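Local coordinates for protein M32 carboxypeptidase (Chitinophagaceae bacterium, PDB 7A03) that is probably a metal-dependent carboxypeptidase of the M32 family, removing amino acids one at a time from the C-terminal ends of peptide chains, at residues Tyr358-Leu372 with Ser415-Phe427. Residues are numbered along the deposited sequence; the frame is centred on the assembly and turned at random. Where two conformers were deposited one is given.
Sequences YHFHIMIRYEIEKGL and SFGYFPTYSLGSF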
# COMPACT_ATOMS: atom_id res chain seq x y z
N TYR A 358 -13.30 5.32 0.50
CA TYR A 358 -11.85 5.42 0.66
C TYR A 358 -11.23 6.35 -0.39
O TYR A 358 -10.35 7.17 -0.07
CB TYR A 358 -11.21 4.03 0.53
CG TYR A 358 -9.74 3.98 0.91
CD1 TYR A 358 -8.75 4.26 -0.03
CD2 TYR A 358 -9.36 3.66 2.20
CE1 TYR A 358 -7.41 4.23 0.32
CE2 TYR A 358 -8.02 3.61 2.56
CZ TYR A 358 -7.06 3.90 1.61
OH TYR A 358 -5.72 3.87 1.95
N HIS A 359 -11.69 6.24 -1.63
CA HIS A 359 -11.04 6.96 -2.71
C HIS A 359 -11.31 8.45 -2.68
O HIS A 359 -10.47 9.23 -3.14
CB HIS A 359 -11.33 6.26 -4.04
CG HIS A 359 -11.02 4.80 -3.96
ND1 HIS A 359 -9.72 4.34 -3.88
CD2 HIS A 359 -11.82 3.71 -3.84
CE1 HIS A 359 -9.74 3.02 -3.74
NE2 HIS A 359 -10.99 2.61 -3.72
N PHE A 360 -12.40 8.88 -2.04
CA PHE A 360 -12.55 10.32 -1.81
C PHE A 360 -11.50 10.82 -0.83
O PHE A 360 -10.89 11.88 -1.06
CB PHE A 360 -13.96 10.65 -1.36
CG PHE A 360 -14.97 10.53 -2.47
CD1 PHE A 360 -15.54 9.30 -2.77
CD2 PHE A 360 -15.30 11.62 -3.25
CE1 PHE A 360 -16.44 9.18 -3.82
CE2 PHE A 360 -16.20 11.51 -4.28
CZ PHE A 360 -16.77 10.29 -4.57
N HIS A 361 -11.23 10.05 0.23
CA HIS A 361 -10.14 10.40 1.14
C HIS A 361 -8.85 10.60 0.35
O HIS A 361 -8.16 11.62 0.50
CB HIS A 361 -9.95 9.30 2.19
CG HIS A 361 -11.11 9.14 3.14
ND1 HIS A 361 -11.21 9.83 4.33
CD2 HIS A 361 -12.19 8.32 3.09
CE1 HIS A 361 -12.32 9.47 4.96
NE2 HIS A 361 -12.93 8.55 4.22
N ILE A 362 -8.58 9.68 -0.58
CA ILE A 362 -7.32 9.80 -1.31
C ILE A 362 -7.38 11.01 -2.21
O ILE A 362 -6.42 11.79 -2.31
CB ILE A 362 -7.00 8.51 -2.08
CG1 ILE A 362 -6.84 7.32 -1.12
CG2 ILE A 362 -5.75 8.67 -2.93
CD1 ILE A 362 -5.60 7.41 -0.23
N MET A 363 -8.53 11.22 -2.86
CA MET A 363 -8.64 12.33 -3.78
C MET A 363 -8.39 13.65 -3.06
O MET A 363 -7.67 14.52 -3.57
CB MET A 363 -10.02 12.32 -4.44
CG MET A 363 -10.16 13.29 -5.59
SD MET A 363 -11.84 13.28 -6.19
CE MET A 363 -12.68 14.11 -4.84
N ILE A 364 -8.92 13.78 -1.84
CA ILE A 364 -8.77 15.03 -1.12
C ILE A 364 -7.29 15.27 -0.83
O ILE A 364 -6.76 16.35 -1.11
CB ILE A 364 -9.63 15.03 0.15
CG1 ILE A 364 -11.11 15.15 -0.25
CG2 ILE A 364 -9.21 16.17 1.06
CD1 ILE A 364 -12.06 14.70 0.83
N ARG A 365 -6.59 14.21 -0.39
CA ARG A 365 -5.17 14.36 -0.11
C ARG A 365 -4.42 14.70 -1.39
O ARG A 365 -3.55 15.60 -1.40
CB ARG A 365 -4.63 13.09 0.56
CG ARG A 365 -5.12 12.94 2.01
CD ARG A 365 -5.15 11.47 2.44
NE ARG A 365 -5.57 11.27 3.84
CZ ARG A 365 -6.81 11.46 4.30
NH1 ARG A 365 -7.77 11.87 3.49
NH2 ARG A 365 -7.09 11.24 5.58
N TYR A 366 -4.82 14.08 -2.50
CA TYR A 366 -4.15 14.36 -3.76
C TYR A 366 -4.32 15.84 -4.11
O TYR A 366 -3.33 16.54 -4.36
CB TYR A 366 -4.67 13.42 -4.85
CG TYR A 366 -4.30 13.81 -6.24
CD1 TYR A 366 -3.03 13.60 -6.75
CD2 TYR A 366 -5.25 14.40 -7.07
CE1 TYR A 366 -2.71 13.98 -8.02
CE2 TYR A 366 -4.93 14.77 -8.38
CZ TYR A 366 -3.65 14.55 -8.84
OH TYR A 366 -3.30 14.90 -10.11
N GLU A 367 -5.55 16.35 -4.02
CA GLU A 367 -5.74 17.72 -4.46
C GLU A 367 -4.97 18.66 -3.56
O GLU A 367 -4.28 19.58 -4.04
CB GLU A 367 -7.22 18.10 -4.54
CG GLU A 367 -8.08 17.18 -5.41
CD GLU A 367 -7.76 17.24 -6.90
OE1 GLU A 367 -7.11 18.21 -7.35
OE2 GLU A 367 -8.17 16.31 -7.62
N ILE A 368 -4.98 18.37 -2.26
CA ILE A 368 -4.30 19.25 -1.32
C ILE A 368 -2.81 19.21 -1.58
O ILE A 368 -2.15 20.26 -1.69
CB ILE A 368 -4.66 18.88 0.12
CG1 ILE A 368 -6.06 19.41 0.45
CG2 ILE A 368 -3.61 19.41 1.10
CD1 ILE A 368 -6.61 18.89 1.74
N GLU A 369 -2.25 18.01 -1.77
CA GLU A 369 -0.82 17.94 -1.99
C GLU A 369 -0.47 18.67 -3.27
O GLU A 369 0.51 19.44 -3.31
CB GLU A 369 -0.32 16.50 -2.04
CG GLU A 369 -0.20 15.89 -0.67
CD GLU A 369 0.34 14.49 -0.70
OE1 GLU A 369 0.82 14.07 -1.78
OE2 GLU A 369 0.29 13.83 0.34
N LYS A 370 -1.31 18.52 -4.29
CA LYS A 370 -1.00 19.13 -5.57
C LYS A 370 -0.98 20.64 -5.44
O LYS A 370 -0.13 21.30 -6.05
CB LYS A 370 -2.03 18.67 -6.61
CG LYS A 370 -1.79 19.21 -8.01
CD LYS A 370 -2.81 18.65 -9.01
CE LYS A 370 -4.22 18.76 -8.46
NZ LYS A 370 -5.25 18.57 -9.53
N GLY A 371 -1.85 21.18 -4.59
CA GLY A 371 -1.87 22.61 -4.37
C GLY A 371 -0.76 23.08 -3.46
O GLY A 371 -0.24 24.19 -3.64
N LEU A 372 -0.38 22.26 -2.48
CA LEU A 372 0.71 22.66 -1.60
C LEU A 372 2.01 22.75 -2.37
O LEU A 372 2.82 23.66 -2.15
CB LEU A 372 0.84 21.67 -0.44
CG LEU A 372 -0.26 21.70 0.63
CD1 LEU A 372 -0.06 20.55 1.61
CD2 LEU A 372 -0.30 23.03 1.37
N SER A 415 6.42 12.32 3.31
CA SER A 415 5.94 11.42 2.26
C SER A 415 4.84 12.13 1.47
O SER A 415 3.64 11.97 1.72
CB SER A 415 5.49 10.08 2.82
OG SER A 415 6.39 9.59 3.82
N PHE A 416 5.27 12.95 0.52
CA PHE A 416 4.40 13.64 -0.42
C PHE A 416 4.45 12.90 -1.75
O PHE A 416 5.52 12.54 -2.24
CB PHE A 416 4.86 15.10 -0.60
CG PHE A 416 4.47 16.00 0.55
CD1 PHE A 416 5.12 15.91 1.77
CD2 PHE A 416 3.43 16.91 0.41
CE1 PHE A 416 4.76 16.74 2.82
CE2 PHE A 416 3.06 17.74 1.46
CZ PHE A 416 3.72 17.65 2.66
N GLY A 417 3.27 12.70 -2.35
CA GLY A 417 3.15 11.88 -3.53
C GLY A 417 2.86 10.42 -3.24
O GLY A 417 2.80 9.62 -4.18
N TYR A 418 2.65 10.06 -1.97
CA TYR A 418 2.45 8.68 -1.53
C TYR A 418 0.99 8.27 -1.61
O TYR A 418 0.66 7.19 -2.11
CB TYR A 418 2.95 8.55 -0.08
CG TYR A 418 3.09 7.14 0.45
CD1 TYR A 418 1.98 6.36 0.75
CD2 TYR A 418 4.35 6.61 0.71
CE1 TYR A 418 2.12 5.07 1.25
CE2 TYR A 418 4.50 5.33 1.21
CZ TYR A 418 3.39 4.57 1.47
OH TYR A 418 3.56 3.29 1.96
N PHE A 419 0.10 9.13 -1.13
CA PHE A 419 -1.30 8.74 -1.01
C PHE A 419 -1.92 8.18 -2.30
O PHE A 419 -2.68 7.20 -2.20
CB PHE A 419 -2.13 9.93 -0.48
CG PHE A 419 -2.03 10.14 1.00
CD1 PHE A 419 -2.46 9.16 1.89
CD2 PHE A 419 -1.54 11.34 1.51
CE1 PHE A 419 -2.37 9.37 3.28
CE2 PHE A 419 -1.46 11.55 2.88
CZ PHE A 419 -1.87 10.56 3.77
N PRO A 420 -1.67 8.73 -3.50
CA PRO A 420 -2.35 8.18 -4.68
C PRO A 420 -2.13 6.69 -4.88
O PRO A 420 -3.01 6.02 -5.43
CB PRO A 420 -1.78 9.01 -5.84
CG PRO A 420 -1.35 10.29 -5.22
CD PRO A 420 -0.86 9.92 -3.84
N THR A 421 -0.98 6.15 -4.43
CA THR A 421 -0.70 4.74 -4.65
C THR A 421 -1.77 3.84 -4.03
O THR A 421 -2.07 2.78 -4.59
CB THR A 421 0.70 4.35 -4.17
OG1 THR A 421 0.79 4.52 -2.75
CG2 THR A 421 1.75 5.21 -4.86
N TYR A 422 -2.38 4.25 -2.91
CA TYR A 422 -3.43 3.42 -2.33
C TYR A 422 -4.56 3.21 -3.33
O TYR A 422 -4.98 2.07 -3.59
CB TYR A 422 -3.98 4.03 -1.04
CG TYR A 422 -3.02 4.13 0.12
CD1 TYR A 422 -2.74 3.03 0.93
CD2 TYR A 422 -2.43 5.35 0.43
CE1 TYR A 422 -1.89 3.14 2.00
CE2 TYR A 422 -1.56 5.46 1.50
CZ TYR A 422 -1.29 4.36 2.28
OH TYR A 422 -0.43 4.49 3.36
N SER A 423 -5.04 4.31 -3.93
CA SER A 423 -6.11 4.18 -4.91
C SER A 423 -5.64 3.44 -6.14
O SER A 423 -6.37 2.60 -6.67
CB SER A 423 -6.70 5.53 -5.30
OG SER A 423 -7.46 6.05 -4.23
N LEU A 424 -4.40 3.71 -6.58
CA LEU A 424 -3.91 2.99 -7.74
C LEU A 424 -3.95 1.49 -7.47
O LEU A 424 -4.39 0.71 -8.32
CB LEU A 424 -2.50 3.45 -8.09
CG LEU A 424 -2.33 4.89 -8.62
CD1 LEU A 424 -0.85 5.21 -8.86
CD2 LEU A 424 -3.12 5.07 -9.89
N GLY A 425 -3.57 1.10 -6.25
CA GLY A 425 -3.58 -0.31 -5.91
C GLY A 425 -4.97 -0.88 -6.10
O GLY A 425 -5.15 -1.89 -6.78
N SER A 426 -5.97 -0.19 -5.55
CA SER A 426 -7.34 -0.70 -5.65
C SER A 426 -7.78 -0.82 -7.10
O SER A 426 -8.43 -1.81 -7.49
CB SER A 426 -8.28 0.25 -4.89
OG SER A 426 -7.97 0.28 -3.51
N PHE A 427 -7.40 0.16 -7.93
CA PHE A 427 -7.90 0.15 -9.29
C PHE A 427 -7.18 -0.92 -10.10
O PHE A 427 -7.82 -1.65 -10.88
CB PHE A 427 -7.82 1.55 -9.91
CG PHE A 427 -8.51 2.61 -9.09
CD1 PHE A 427 -9.53 2.29 -8.21
CD2 PHE A 427 -8.11 3.94 -9.18
CE1 PHE A 427 -10.15 3.27 -7.43
CE2 PHE A 427 -8.73 4.92 -8.41
CZ PHE A 427 -9.75 4.59 -7.53
O HOH W 1 -10.44 -0.02 -2.54
O HOH W 2 1.45 11.45 0.30
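Glu369 and Phe419 meet with the carboxylate at the ring's edge, OE2 lying 3.3 Å from Phe419 CD2. The other oxygen, OE1, accepts from the backbone of Gly417, with N to OE1 at 2.9 Å and an N-H...O angle of 164°; the donor comes on the syn side but well out of the carboxylate plane. Water 2 donates to both Glu369 OE2 and Ser415 O and accepts from Phe419 N, tying the carboxylate to the turn a second time. Tyr157 OH also bonds to OE1 and Trp411 NE1 to OE2, so this buried group has several partners to fix its rotation. Arg365 covers one face of Phe419: its CD stands 3.4 Å from the ring centroid, almost on the normal, a CH-pi contact, while the guanidinium carries on to a salt bridge with Asp408. With the Phe419 ring cut back to an alanine here, Arg365 CD would probably lose the aromatic face it lies on and a gap would open beside Glu369 OE2.

Within this mostly helical M32 metallopeptidase fold, helix 358-372 runs at 141° to helix 420-427, closer to antiparallel than parallel, their axes approaching to 9.1 Å. Ile362 fills the middle, its CD1 3.8 Å from Tyr422 CB. At the far end the side chain of His359, with CG anti to its carbonyl carbon (chi1 -52°), brings ND1 and Ser423 OG together in a nearly straight 2.9 Å hydrogen bond, in the imidazole plane. Phe427 CE1 sits over one face of that imidazole, the two rings being oblique to each other, and water 1 bridges His359 NE2 to Ser426 OG.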